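Local coordinates for aminotransferase AspB (Helicobacter pylori 26695, PDB 3EZS), which probably binds pyridoxal 5'-phosphate and acts as a transaminase of the class I and II aminotransferase family, at residues A[78-81]-A[82-86]; A[175-178]-A[179-183]; A[194-197]-A[198-201]; A[207-210]-A[211-214]. All coordinates share one frame; numbering follows the deposited sequence. Where two conformers were deposited one is given.

Contact 1: A[78-81]-A[82-86]; sequences IELK and ENELI
A type I beta turn, from Lys81 to Glu84, leads the chain out of the loop after helix 62-76 and into strand 85-88, an outermost strand of the seven-stranded mixed sheet in this aminotransferase fold. Two bonds join the same pair of residues in opposite senses. Glu84 N returns to Lys81 O at 3.0 Å and closes the turn, while Lys81 N donates to Glu84 OE1 at 3.1 Å in a nearly straight bond (168°) that meets the carboxylate from above its plane. The Glu84 side chain lies beside that of Lys81 and points the same way: CG sits next to the backbone N (chi1 -74°) and the chain is extended beyond it, with OE1 also 3.5 Å from Lys81 CB. A water donates to OE1 at 2.8 Å and to Glu79 O, tying the carboxylate to the backbone that precedes the turn. Lys81 was deposited in two conformers; in the one described, NZ donates to this same water, which links it to OE1 although NZ and OE1 lie 4.2 Å apart. Leu80 packs on Phe72 of helix 62-76, and it crosses Leu85 at about a right angle, CD1 of Leu80 lying 3.8 Å from CD1 of Leu85.

Contact 2: A[175-178]-A[179-183]; sequences ELIS and WVKLA
Residues 175-183 form the middle of helix 173-186, the connecting helix of a beta-alpha-beta unit whose strands are 157-160 and 189-193, and they illustrate how successive turns of one helix meet. The backbone supplies the hydrogen bonds. Val180 N, Lys181 N and Leu182 N each reach the carbonyl oxygen four residues earlier, on Leu176, Ile177 and Ser178, at 3.0 Å, whereas the bond from Trp179 N to Glu175 O is longer at 3.3 Å.

Close packing against those same oxygens comes next. Trp179 CD1 lies 3.4 Å from Glu175 O, so the pyrrole side of the indole approaches the carbonyl obliquely, while the ring as a whole is directed at the sheet, where it touches Val158, Leu160 and Leu190. Val180 CG2, beside its own backbone N, comes within 3.4 Å of Leu176 O. Leu182 CG likewise comes within 3.3 Å of Ser178 O.

Links out of the two segments are both polar and apolar. The Glu175 carboxylate accepts from Ser172 N and forms a salt bridge with Arg169, while Leu176, Ile177 and Val180 meet helix 208-214.

Side chain meets side chain across the segments in the pair Ile177 and Lys181, which run side by side and point the same way. The lysine is fully extended through chi2 and chi3 (both 180°), which carries its methylenes along the isoleucine until CE rests 3.7 Å from Ile177 CG2.

Contact 3: A[194-197]-A[198-201]; sequences ECYS and EIYE. With EDO (1,2-ethanediol), chain F.
Tyr196 and Ile199 meet first through their backbones, Ile199 N donating to Tyr196 O at 3.0 Å, and this bond closes a type I beta turn. Their side chains touch more loosely, Ile199 CG1 approaching Tyr196 CD1 at 4.2 Å. One residue along, the Tyr200 ring brings CD2 to within 3.4 Å of Ser197 O, an oxygen that also accepts from Arg75, and Glu198 OE1 lies in plane at the edge of that ring.

The next shell fixes this turn upon another. Ser197 N closes the preceding type I turn on Glu194 O, and Ser197 OG, placed between its own backbone N and carbonyl carbon (chi1 58°), adds a second bond to Glu194 O at 2.9 Å, in the carbonyl plane. A water accepts from Glu198 N at 3.0 Å and donates to Cys195 O, joining the two turns.

Farther out, Glu198 bends at chi2 and forms salt bridges to Arg75 and Arg232. A 1,2-ethanediol, probably from the crystallisation liquor, has O2 at the edge of the Tyr196 ring; its O1 donates a weak hydrogen bond to Tyr196 OH at 3.3 Å, and it also bonds to Asp193. By family resemblance Lys231, in a Ser-x-Ser-Lys sequence, is probably the Schiff-base lysine and Asp193 probably the partner of the pyridine nitrogen. Tyr196 OH, held by Tyr311 OH, thus stands with both in what is probably the cofactor site.

Contact 4: A[207-210]-A[211-214]; sequences SLLE and ACML
The carboxylate of Glu210 is the flat group here, and Ser207 N meets its OE2 from above the plane (40° out of it) at 2.9 Å. In return Ser207 OG, at the N-cap, accepts from Leu209 N at 3.2 Å. Together these form a capping box, which satisfies amides that the first turn of a helix would otherwise leave without a partner; Glu194 is a second partner of Ser207 OG.

Beyond the cap the helix bonds follow. Cys212 N reaches Leu208 O and Met213 N reaches Leu209 O, both at 3.2 Å, and Leu214 N reaches Glu210 O at 3.3 Å. Side-chain carbons crowd the same oxygens. Ala211 CB lies 3.4 Å from Leu208 O. The selenomethionine Met213 has its CG beside the backbone N (chi1 -59°), which brings CG to 3.3 Å from Leu209 O.

In the fold this is helix 208-214, the connection between strands 189-193 and 223-228 in a beta-alpha-beta unit. Leu208 packs on Val223 and Val225 of the latter strand, Ala211 faces helix 173-186, and Leu209 meets Phe72 of helix 62-76.

How the contacts relate
The short helix of contact 4 connects the other three. Its centre is 9 Å from that of contact 2, where Ala211 CB packs 3.5 Å from Leu176 CB, and 14 Å from that of contact 1, where Leu209 CD1 lies 3.8 Å from Leu80 CD2. Toward contact 3 the link is polar: both oxygens of the Glu194 carboxylate probably form hydrogen bonds with the helix start, OE2 with Leu208 N and OE1 with Ser207 OG, each at 2.8 Å. Contacts 1, 2 and 3 do not touch one another. Contact 3 alone holds the ethanediol beside the presumed cofactor pocket, its centre about 20 Å from those of contacts 1 and 2.

Contact 1: A[78-81]-A[82-86]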
ATOM      1  N   ILE A  78     -12.529  18.543  18.210  1.00 41.31           N
ATOM      2  CA  ILE A  78     -12.829  17.225  18.747  1.00 39.84           C
ATOM      3  C   ILE A  78     -11.501  16.613  19.170  1.00 40.55           C
ATOM      4  O   ILE A  78     -10.519  16.690  18.434  1.00 40.84           O
ATOM      5  CB  ILE A  78     -13.500  16.330  17.694  1.00 38.81           C
ATOM      6  CG1 ILE A  78     -14.943  16.770  17.470  1.00 40.72           C
ATOM      7  CG2 ILE A  78     -13.506  14.880  18.127  1.00 35.44           C
ATOM      8  CD1 ILE A  78     -15.595  16.083  16.287  1.00 45.59           C
ATOM      9  N   GLU A  79     -11.470  16.011  20.355  1.00 41.42           N
ATOM     10  CA  GLU A  79     -10.266  15.372  20.853  1.00 41.92           C
ATOM     11  C   GLU A  79     -10.434  13.891  20.675  1.00 41.86           C
ATOM     12  O   GLU A  79     -11.103  13.231  21.461  1.00 43.92           O
ATOM     13  CB  GLU A  79     -10.034  15.737  22.315  1.00 43.63           C
ATOM     14  CG  GLU A  79      -8.669  15.328  22.836  1.00 53.02           C
ATOM     15  CD  GLU A  79      -8.182  16.222  23.980  1.00 64.65           C
ATOM     16  OE1 GLU A  79      -9.021  16.777  24.728  1.00 67.89           O
ATOM     17  OE2 GLU A  79      -6.945  16.373  24.115  1.00 69.37           O
ATOM     18  N   LEU A  80      -9.849  13.373  19.610  1.00 41.70           N
ATOM     19  CA  LEU A  80      -9.919  11.965  19.323  1.00 40.23           C
ATOM     20  C   LEU A  80      -9.058  11.184  20.294  1.00 42.12           C
ATOM     21  O   LEU A  80      -7.945  11.595  20.634  1.00 42.26           O
ATOM     22  CB  LEU A  80      -9.465  11.674  17.901  1.00 39.77           C
ATOM     23  CG  LEU A  80     -10.352  12.197  16.763  1.00 43.22           C
ATOM     24  CD1 LEU A  80      -9.597  12.058  15.457  1.00 35.53           C
ATOM     25  CD2 LEU A  80     -11.739  11.485  16.707  1.00 39.77           C
ATOM     26  N   LYS A  81      -9.601  10.052  20.745  1.00 41.90           N
ATOM     27  CA  LYS A  81      -8.903   9.143  21.626  0.50 41.40           C
ATOM     28  C   LYS A  81      -7.887   8.357  20.785  1.00 41.96           C
ATOM     29  O   LYS A  81      -7.986   8.319  19.558  1.00 40.40           O
ATOM     30  CB  LYS A  81      -9.910   8.232  22.334  0.50 40.71           C
ATOM     31  CG  LYS A  81     -10.851   9.037  23.235  0.50 44.06           C
ATOM     32  CD  LYS A  81     -12.001   8.244  23.791  0.50 41.44           C
ATOM     33  CE  LYS A  81     -12.896   9.137  24.647  0.50 39.03           C
ATOM     34  NZ  LYS A  81     -13.652  10.143  23.852  0.50 33.99           N
ATOM     35  N   GLU A  82      -6.920   7.740  21.445  1.00 42.27           N
ATOM     36  CA  GLU A  82      -5.867   7.014  20.756  1.00 43.65           C
ATOM     37  C   GLU A  82      -6.309   5.875  19.849  1.00 41.51           C
ATOM     38  O   GLU A  82      -5.657   5.620  18.854  1.00 40.39           O
ATOM     39  CB  GLU A  82      -4.813   6.529  21.766  1.00 44.63           C
ATOM     40  CG  GLU A  82      -4.046   7.693  22.443  1.00 46.22           C
ATOM     41  CD  GLU A  82      -3.004   7.223  23.462  1.00 47.59           C
ATOM     42  OE1 GLU A  82      -2.826   5.994  23.650  1.00 59.78           O
ATOM     43  OE2 GLU A  82      -2.374   8.096  24.095  1.00 54.83           O
ATOM     44  N   ASN A  83      -7.396   5.193  20.196  1.00 39.25           N
ATOM     45  CA  ASN A  83      -7.914   4.104  19.362  1.00 40.25           C
ATOM     46  C   ASN A  83      -8.996   4.591  18.367  1.00 41.16           C
ATOM     47  O   ASN A  83      -9.656   3.777  17.705  1.00 42.39           O
ATOM     48  CB  ASN A  83      -8.395   2.910  20.225  1.00 39.19           C
ATOM     49  CG  ASN A  83      -9.464   3.294  21.253  1.00 38.85           C
ATOM     50  OD1 ASN A  83      -9.790   4.468  21.425  1.00 36.82           O
ATOM     51  ND2 ASN A  83     -10.003   2.296  21.947  1.00 33.83           N
ATOM     52  N   GLU A  84      -9.146   5.912  18.237  1.00 40.31           N
ATOM     53  CA  GLU A  84     -10.128   6.511  17.324  1.00 41.38           C
ATOM     54  C   GLU A  84      -9.519   7.124  16.051  1.00 41.31           C
ATOM     55  O   GLU A  84     -10.207   7.813  15.297  1.00 40.93           O
ATOM     56  CB  GLU A  84     -10.996   7.533  18.077  1.00 41.37           C
ATOM     57  CG  GLU A  84     -11.994   6.838  18.968  1.00 43.94           C
ATOM     58  CD  GLU A  84     -12.788   7.752  19.861  1.00 45.46           C
ATOM     59  OE1 GLU A  84     -12.417   8.938  20.003  1.00 44.36           O
ATOM     60  OE2 GLU A  84     -13.776   7.244  20.447  1.00 39.64           O
ATOM     61  N   LEU A  85      -8.242   6.864  15.804  1.00 40.97           N
ATOM     62  CA  LEU A  85      -7.586   7.363  14.591  1.00 40.09           C
ATOM     63  C   LEU A  85      -6.509   6.387  14.166  1.00 39.75           C
ATOM     64  O   LEU A  85      -5.714   5.940  14.994  1.00 41.24           O
ATOM     65  CB  LEU A  85      -7.017   8.753  14.817  1.00 39.51           C
ATOM     66  CG  LEU A  85      -6.280   9.385  13.629  1.00 35.21           C
ATOM     67  CD1 LEU A  85      -6.503  10.896  13.600  1.00 30.82           C
ATOM     68  CD2 LEU A  85      -4.791   9.041  13.629  1.00 33.10           C
ATOM     69  N   ILE A  86      -6.541   6.002  12.895  1.00 40.50           N
ATOM     70  CA  ILE A  86      -5.524   5.133  12.307  1.00 40.48           C
ATOM     71  C   ILE A  86      -4.817   5.906  11.192  1.00 40.58           C
ATOM     72  O   ILE A  86      -5.485   6.535  10.378  1.00 40.38           O
ATOM     73  CB  ILE A  86      -6.127   3.794  11.768  1.00 41.72           C
ATOM     74  CG1 ILE A  86      -6.436   2.829  12.932  1.00 41.16           C
ATOM     75  CG2 ILE A  86      -5.162   3.084  10.798  1.00 39.13           C
ATOM     76  CD1 ILE A  86      -6.901   1.457  12.501  1.00 38.93           C
TER
HETATM   77  O   HOH W   1     -13.388  11.337  21.136  1.00 41.98           O

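Contact 2: A[175-178]-A[179-183]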
ATOM      1  N   GLU A 175     -27.579  18.311   7.935  1.00 41.86           N
ATOM      2  CA  GLU A 175     -27.676  17.233   6.949  1.00 41.44           C
ATOM      3  C   GLU A 175     -26.886  16.026   7.416  1.00 41.07           C
ATOM      4  O   GLU A 175     -27.372  14.902   7.324  1.00 43.02           O
ATOM      5  CB  GLU A 175     -27.191  17.702   5.562  1.00 38.59           C
ATOM      6  CG  GLU A 175     -28.155  18.687   4.952  1.00 42.23           C
ATOM      7  CD  GLU A 175     -27.751  19.234   3.607  1.00 41.95           C
ATOM      8  OE1 GLU A 175     -26.665  19.839   3.453  1.00 40.14           O
ATOM      9  OE2 GLU A 175     -28.589  19.132   2.703  1.00 42.19           O
ATOM     10  N   LEU A 176     -25.675  16.262   7.917  1.00 41.31           N
ATOM     11  CA  LEU A 176     -24.812  15.179   8.415  1.00 40.84           C
ATOM     12  C   LEU A 176     -25.444  14.494   9.622  1.00 39.39           C
ATOM     13  O   LEU A 176     -25.333  13.281   9.776  1.00 40.60           O
ATOM     14  CB  LEU A 176     -23.398  15.692   8.750  1.00 40.75           C
ATOM     15  CG  LEU A 176     -22.506  16.227   7.589  1.00 41.71           C
ATOM     16  CD1 LEU A 176     -21.281  16.953   8.110  1.00 39.91           C
ATOM     17  CD2 LEU A 176     -22.081  15.138   6.631  1.00 38.77           C
ATOM     18  N   ILE A 177     -26.112  15.270  10.464  1.00 39.30           N
ATOM     19  CA  ILE A 177     -26.796  14.737  11.662  1.00 39.64           C
ATOM     20  C   ILE A 177     -27.879  13.736  11.262  1.00 40.96           C
ATOM     21  O   ILE A 177     -27.979  12.658  11.862  1.00 40.79           O
ATOM     22  CB  ILE A 177     -27.373  15.869  12.545  1.00 37.13           C
ATOM     23  CG1 ILE A 177     -26.232  16.586  13.280  1.00 39.60           C
ATOM     24  CG2 ILE A 177     -28.359  15.311  13.585  1.00 38.61           C
ATOM     25  CD1 ILE A 177     -26.649  17.954  13.955  1.00 36.96           C
ATOM     26  N   SER A 178     -28.656  14.080  10.225  1.00 42.11           N
ATOM     27  CA  SER A 178     -29.696  13.183   9.704  1.00 42.73           C
ATOM     28  C   SER A 178     -29.110  11.859   9.247  1.00 40.82           C
ATOM     29  O   SER A 178     -29.673  10.807   9.533  1.00 41.14           O
ATOM     30  CB  SER A 178     -30.448  13.813   8.535  1.00 42.46           C
ATOM     31  OG  SER A 178     -31.155  14.963   8.948  1.00 49.52           O
ATOM     32  N   TRP A 179     -27.982  11.920   8.547  1.00 41.19           N
ATOM     33  CA  TRP A 179     -27.311  10.708   8.083  1.00 39.82           C
ATOM     34  C   TRP A 179     -26.824   9.862   9.250  1.00 39.74           C
ATOM     35  O   TRP A 179     -26.966   8.649   9.216  1.00 40.50           O
ATOM     36  CB  TRP A 179     -26.145  11.020   7.158  1.00 40.55           C
ATOM     37  CG  TRP A 179     -26.524  11.248   5.733  1.00 39.97           C
ATOM     38  CD1 TRP A 179     -26.542  12.435   5.074  1.00 37.97           C
ATOM     39  CD2 TRP A 179     -26.946  10.252   4.785  1.00 36.04           C
ATOM     40  NE1 TRP A 179     -26.938  12.248   3.783  1.00 39.91           N
ATOM     41  CE2 TRP A 179     -27.187  10.916   3.569  1.00 40.46           C
ATOM     42  CE3 TRP A 179     -27.109   8.865   4.839  1.00 36.49           C
ATOM     43  CZ2 TRP A 179     -27.603  10.244   2.410  1.00 35.59           C
ATOM     44  CZ3 TRP A 179     -27.534   8.193   3.683  1.00 38.00           C
ATOM     45  CH2 TRP A 179     -27.774   8.889   2.491  1.00 38.37           C
ATOM     46  N   VAL A 180     -26.265  10.489  10.279  1.00 38.90           N
ATOM     47  CA  VAL A 180     -25.798   9.738  11.439  1.00 39.43           C
ATOM     48  C   VAL A 180     -26.973   8.986  12.070  1.00 39.15           C
ATOM     49  O   VAL A 180     -26.874   7.793  12.367  1.00 38.46           O
ATOM     50  CB  VAL A 180     -25.087  10.654  12.476  1.00 38.71           C
ATOM     51  CG1 VAL A 180     -24.908   9.939  13.822  1.00 42.22           C
ATOM     52  CG2 VAL A 180     -23.750  11.142  11.927  1.00 41.41           C
ATOM     53  N   LYS A 181     -28.091   9.679  12.252  1.00 39.82           N
ATOM     54  CA  LYS A 181     -29.288   9.059  12.826  1.00 41.04           C
ATOM     55  C   LYS A 181     -29.824   7.898  11.973  1.00 39.74           C
ATOM     56  O   LYS A 181     -30.281   6.884  12.510  1.00 38.17           O
ATOM     57  CB  LYS A 181     -30.370  10.114  13.059  1.00 41.55           C
ATOM     58  CG  LYS A 181     -30.009  11.114  14.171  1.00 45.54           C
ATOM     59  CD  LYS A 181     -31.099  12.154  14.393  1.00 46.28           C
ATOM     60  CE  LYS A 181     -30.745  13.148  15.501  1.00 52.30           C
ATOM     61  NZ  LYS A 181     -30.651  12.501  16.840  1.00 65.64           N
ATOM     62  N   LEU A 182     -29.791   8.046  10.651  1.00 39.12           N
ATOM     63  CA  LEU A 182     -30.195   6.947   9.769  1.00 39.02           C
ATOM     64  C   LEU A 182     -29.245   5.742   9.911  1.00 40.15           C
ATOM     65  O   LEU A 182     -29.695   4.605  10.012  1.00 40.62           O
ATOM     66  CB  LEU A 182     -30.270   7.411   8.323  1.00 39.14           C
ATOM     67  CG  LEU A 182     -31.426   8.389   8.060  1.00 42.45           C
ATOM     68  CD1 LEU A 182     -31.289   9.012   6.672  1.00 38.71           C
ATOM     69  CD2 LEU A 182     -32.805   7.714   8.253  1.00 40.20           C
ATOM     70  N   ALA A 183     -27.941   6.005   9.956  1.00 40.68           N
ATOM     71  CA  ALA A 183     -26.935   4.961  10.136  1.00 40.18           C
ATOM     72  C   ALA A 183     -27.186   4.178  11.429  1.00 40.02           C
ATOM     73  O   ALA A 183     -27.064   2.953  11.457  1.00 37.41           O
ATOM     74  CB  ALA A 183     -25.537   5.574  10.159  1.00 39.95           C
TER

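Contact 3: A[194-197]-A[198-201]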
ATOM      1  N   GLU A 194     -13.483  12.954   3.484  1.00 39.27           N
ATOM      2  CA  GLU A 194     -13.292  14.362   3.841  1.00 39.99           C
ATOM      3  C   GLU A 194     -11.988  14.968   3.326  1.00 40.27           C
ATOM      4  O   GLU A 194     -11.418  15.868   3.955  1.00 40.17           O
ATOM      5  CB  GLU A 194     -13.406  14.520   5.369  1.00 38.45           C
ATOM      6  CG  GLU A 194     -14.770  14.174   5.848  1.00 44.30           C
ATOM      7  CD  GLU A 194     -15.065  14.497   7.298  1.00 39.27           C
ATOM      8  OE1 GLU A 194     -14.154  14.700   8.140  1.00 39.65           O
ATOM      9  OE2 GLU A 194     -16.267  14.545   7.582  1.00 40.29           O
ATOM     10  N   CYS A 195     -11.549  14.499   2.162  1.00 42.47           N
ATOM     11  CA  CYS A 195     -10.283  14.985   1.603  0.50 42.40           C
ATOM     12  C   CYS A 195     -10.284  16.444   1.114  1.00 42.58           C
ATOM     13  O   CYS A 195      -9.205  17.020   0.912  1.00 41.53           O
ATOM     14  CB  CYS A 195      -9.756  14.004   0.561  0.50 43.33           C
ATOM     15  SG  CYS A 195      -9.381  12.421   1.341  0.50 44.43           S
ATOM     16  N   TYR A 196     -11.457  17.074   0.987  1.00 41.75           N
ATOM     17  CA  TYR A 196     -11.538  18.495   0.611  1.00 41.63           C
ATOM     18  C   TYR A 196     -11.903  19.398   1.787  1.00 42.11           C
ATOM     19  O   TYR A 196     -12.197  20.571   1.596  1.00 42.90           O
ATOM     20  CB  TYR A 196     -12.528  18.687  -0.560  1.00 43.13           C
ATOM     21  CG  TYR A 196     -12.014  18.026  -1.819  1.00 40.81           C
ATOM     22  CD1 TYR A 196     -11.110  18.674  -2.641  1.00 40.04           C
ATOM     23  CD2 TYR A 196     -12.384  16.735  -2.147  1.00 44.02           C
ATOM     24  CE1 TYR A 196     -10.607  18.066  -3.776  1.00 42.26           C
ATOM     25  CE2 TYR A 196     -11.882  16.111  -3.275  1.00 39.25           C
ATOM     26  CZ  TYR A 196     -10.988  16.782  -4.088  1.00 45.01           C
ATOM     27  OH  TYR A 196     -10.489  16.176  -5.220  1.00 44.87           O
ATOM     28  N   SER A 197     -11.817  18.887   3.011  1.00 41.29           N
ATOM     29  CA  SER A 197     -12.242  19.674   4.163  1.00 42.58           C
ATOM     30  C   SER A 197     -11.370  20.903   4.436  1.00 41.73           C
ATOM     31  O   SER A 197     -11.805  21.805   5.129  1.00 41.59           O
ATOM     32  CB  SER A 197     -12.374  18.777   5.402  1.00 43.36           C
ATOM     33  OG  SER A 197     -11.147  18.134   5.682  1.00 49.26           O
ATOM     34  N   GLU A 198     -10.159  20.949   3.879  1.00 40.90           N
ATOM     35  CA  GLU A 198      -9.277  22.099   4.047  1.00 42.15           C
ATOM     36  C   GLU A 198      -9.254  23.004   2.818  1.00 42.09           C
ATOM     37  O   GLU A 198      -8.495  23.970   2.784  1.00 41.80           O
ATOM     38  CB  GLU A 198      -7.851  21.627   4.372  1.00 43.97           C
ATOM     39  CG  GLU A 198      -7.659  21.081   5.780  1.00 44.84           C
ATOM     40  CD  GLU A 198      -7.501  22.192   6.795  1.00 52.81           C
ATOM     41  OE1 GLU A 198      -8.491  22.891   7.061  1.00 51.70           O
ATOM     42  OE2 GLU A 198      -6.374  22.379   7.314  1.00 51.97           O
ATOM     43  N   ILE A 199     -10.077  22.686   1.815  1.00 41.78           N
ATOM     44  CA  ILE A 199     -10.162  23.459   0.588  1.00 40.35           C
ATOM     45  C   ILE A 199     -11.510  24.144   0.655  1.00 41.68           C
ATOM     46  O   ILE A 199     -12.527  23.556   0.344  1.00 43.45           O
ATOM     47  CB  ILE A 199     -10.036  22.568  -0.693  1.00 39.97           C
ATOM     48  CG1 ILE A 199      -8.834  21.608  -0.590  1.00 43.10           C
ATOM     49  CG2 ILE A 199      -9.940  23.442  -1.954  1.00 37.13           C
ATOM     50  CD1 ILE A 199      -7.507  22.307  -0.203  1.00 45.12           C
ATOM     51  N   TYR A 200     -11.519  25.387   1.111  1.00 42.28           N
ATOM     52  CA  TYR A 200     -12.754  26.126   1.269  1.00 41.61           C
ATOM     53  C   TYR A 200     -12.457  27.619   1.194  1.00 43.93           C
ATOM     54  O   TYR A 200     -11.331  28.064   1.426  1.00 42.49           O
ATOM     55  CB  TYR A 200     -13.469  25.745   2.574  1.00 40.65           C
ATOM     56  CG  TYR A 200     -12.688  26.054   3.827  1.00 38.78           C
ATOM     57  CD1 TYR A 200     -12.807  27.278   4.467  1.00 40.09           C
ATOM     58  CD2 TYR A 200     -11.824  25.117   4.369  1.00 38.24           C
ATOM     59  CE1 TYR A 200     -12.076  27.553   5.632  1.00 43.67           C
ATOM     60  CE2 TYR A 200     -11.091  25.380   5.518  1.00 39.33           C
ATOM     61  CZ  TYR A 200     -11.220  26.586   6.139  1.00 40.99           C
ATOM     62  OH  TYR A 200     -10.485  26.815   7.264  1.00 41.16           O
ATOM     63  N   GLU A 201     -13.495  28.385   0.891  1.00 44.69           N
ATOM     64  CA  GLU A 201     -13.361  29.801   0.603  1.00 45.17           C
ATOM     65  C   GLU A 201     -13.634  30.717   1.774  1.00 46.97           C
ATOM     66  O   GLU A 201     -12.890  31.660   1.999  1.00 46.26           O
ATOM     67  CB  GLU A 201     -14.326  30.133  -0.541  1.00 44.78           C
ATOM     68  CG  GLU A 201     -14.287  31.551  -1.048  1.00 43.37           C
ATOM     69  CD  GLU A 201     -15.433  31.840  -1.988  1.00 45.46           C
ATOM     70  OE1 GLU A 201     -15.913  30.903  -2.658  1.00 46.15           O
ATOM     71  OE2 GLU A 201     -15.848  33.007  -2.056  1.00 44.38           O
TER
HETATM   72  C1  EDO F 379     -11.261  12.973  -4.838  1.00 53.08           C
HETATM   73  O1  EDO F 379      -9.973  13.052  -4.202  1.00 56.54           O
HETATM   74  C2  EDO F 379     -12.237  12.232  -3.907  1.00 55.13           C
HETATM   75  O2  EDO F 379     -12.997  13.061  -3.032  1.00 59.28           O
HETATM   76  O   HOH W   2      -8.324  18.885   2.677  1.00 39.25           O

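Contact 4: A[207-210]-A[211-214]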
ATOM      1  N   SER A 207     -17.049  18.455   9.760  1.00 41.00           N
ATOM      2  CA  SER A 207     -16.756  17.019   9.680  1.00 40.42           C
ATOM      3  C   SER A 207     -17.991  16.244  10.123  1.00 40.37           C
ATOM      4  O   SER A 207     -18.764  16.710  10.940  1.00 39.16           O
ATOM      5  CB  SER A 207     -15.609  16.623  10.593  1.00 39.26           C
ATOM      6  OG  SER A 207     -15.438  15.218  10.616  1.00 37.19           O
ATOM      7  N   LEU A 208     -18.155  15.051   9.577  1.00 42.11           N
ATOM      8  CA  LEU A 208     -19.228  14.143   9.974  1.00 41.56           C
ATOM      9  C   LEU A 208     -19.101  13.737  11.464  1.00 41.35           C
ATOM     10  O   LEU A 208     -20.099  13.363  12.102  1.00 42.58           O
ATOM     11  CB  LEU A 208     -19.215  12.904   9.037  1.00 41.30           C
ATOM     12  CG  LEU A 208     -20.189  11.741   9.247  1.00 43.96           C
ATOM     13  CD1 LEU A 208     -21.668  12.202   9.223  1.00 36.60           C
ATOM     14  CD2 LEU A 208     -19.945  10.627   8.204  1.00 37.60           C
ATOM     15  N   LEU A 209     -17.884  13.774  12.020  1.00 41.52           N
ATOM     16  CA  LEU A 209     -17.709  13.454  13.456  1.00 40.95           C
ATOM     17  C   LEU A 209     -18.267  14.568  14.353  1.00 39.74           C
ATOM     18  O   LEU A 209     -18.638  14.316  15.526  1.00 38.54           O
ATOM     19  CB  LEU A 209     -16.256  13.106  13.820  1.00 40.28           C
ATOM     20  CG  LEU A 209     -15.586  11.916  13.106  1.00 43.31           C
ATOM     21  CD1 LEU A 209     -14.310  11.482  13.850  1.00 32.55           C
ATOM     22  CD2 LEU A 209     -16.531  10.726  12.972  1.00 28.93           C
ATOM     23  N   GLU A 210     -18.356  15.785  13.824  1.00 39.52           N
ATOM     24  CA  GLU A 210     -19.002  16.880  14.578  1.00 40.83           C
ATOM     25  C   GLU A 210     -20.514  16.610  14.699  1.00 41.03           C
ATOM     26  O   GLU A 210     -21.137  16.927  15.711  1.00 40.97           O
ATOM     27  CB  GLU A 210     -18.806  18.228  13.895  1.00 39.91           C
ATOM     28  CG  GLU A 210     -17.371  18.687  13.759  1.00 44.43           C
ATOM     29  CD  GLU A 210     -17.290  20.078  13.101  1.00 43.73           C
ATOM     30  OE1 GLU A 210     -17.860  21.012  13.667  1.00 44.33           O
ATOM     31  OE2 GLU A 210     -16.649  20.241  12.037  1.00 41.92           O
ATOM     32  N   ALA A 211     -21.095  16.047  13.644  1.00 40.64           N
ATOM     33  CA  ALA A 211     -22.507  15.683  13.640  1.00 41.31           C
ATOM     34  C   ALA A 211     -22.759  14.611  14.696  1.00 40.64           C
ATOM     35  O   ALA A 211     -23.787  14.601  15.377  1.00 40.74           O
ATOM     36  CB  ALA A 211     -22.924  15.191  12.228  1.00 40.12           C
ATOM     37  N   CYS A 212     -21.798  13.704  14.818  1.00 40.02           N
ATOM     38  CA  CYS A 212     -21.854  12.641  15.790  1.00 39.39           C
ATOM     39  C   CYS A 212     -21.953  13.175  17.207  1.00 40.08           C
ATOM     40  O   CYS A 212     -22.748  12.678  17.997  1.00 40.58           O
ATOM     41  CB  CYS A 212     -20.631  11.725  15.651  1.00 37.88           C
ATOM     42  SG  CYS A 212     -20.727  10.534  14.289  1.00 41.31           S
HETATM   43  N   MSE A 213     -21.136  14.174  17.520  1.00 42.08           N
HETATM   44  CA  MSE A 213     -21.129  14.792  18.837  1.00 42.66           C
HETATM   45  C   MSE A 213     -22.500  15.401  19.150  1.00 43.31           C
HETATM   46  O   MSE A 213     -22.985  15.291  20.276  1.00 44.24           O
HETATM   47  CB  MSE A 213     -20.079  15.896  18.927  1.00 40.77           C
HETATM   48  CG  MSE A 213     -18.647  15.483  18.665  1.00 43.96           C
HETATM   49 SE   MSE A 213     -17.965  14.112  19.815  0.75 37.09          SE
HETATM   50  CE  MSE A 213     -18.077  15.052  21.521  1.00 40.32           C
ATOM     51  N   LEU A 214     -23.118  16.024  18.148  1.00 43.19           N
ATOM     52  CA  LEU A 214     -24.423  16.680  18.311  1.00 45.20           C
ATOM     53  C   LEU A 214     -25.632  15.759  18.155  1.00 45.18           C
ATOM     54  O   LEU A 214     -26.750  16.192  18.417  1.00 48.26           O
ATOM     55  CB  LEU A 214     -24.567  17.845  17.314  1.00 46.09           C
ATOM     56  CG  LEU A 214     -23.634  19.038  17.532  1.00 49.71           C
ATOM     57  CD1 LEU A 214     -23.639  19.927  16.317  1.00 45.57           C
ATOM     58  CD2 LEU A 214     -24.019  19.815  18.800  1.00 43.17           C
TER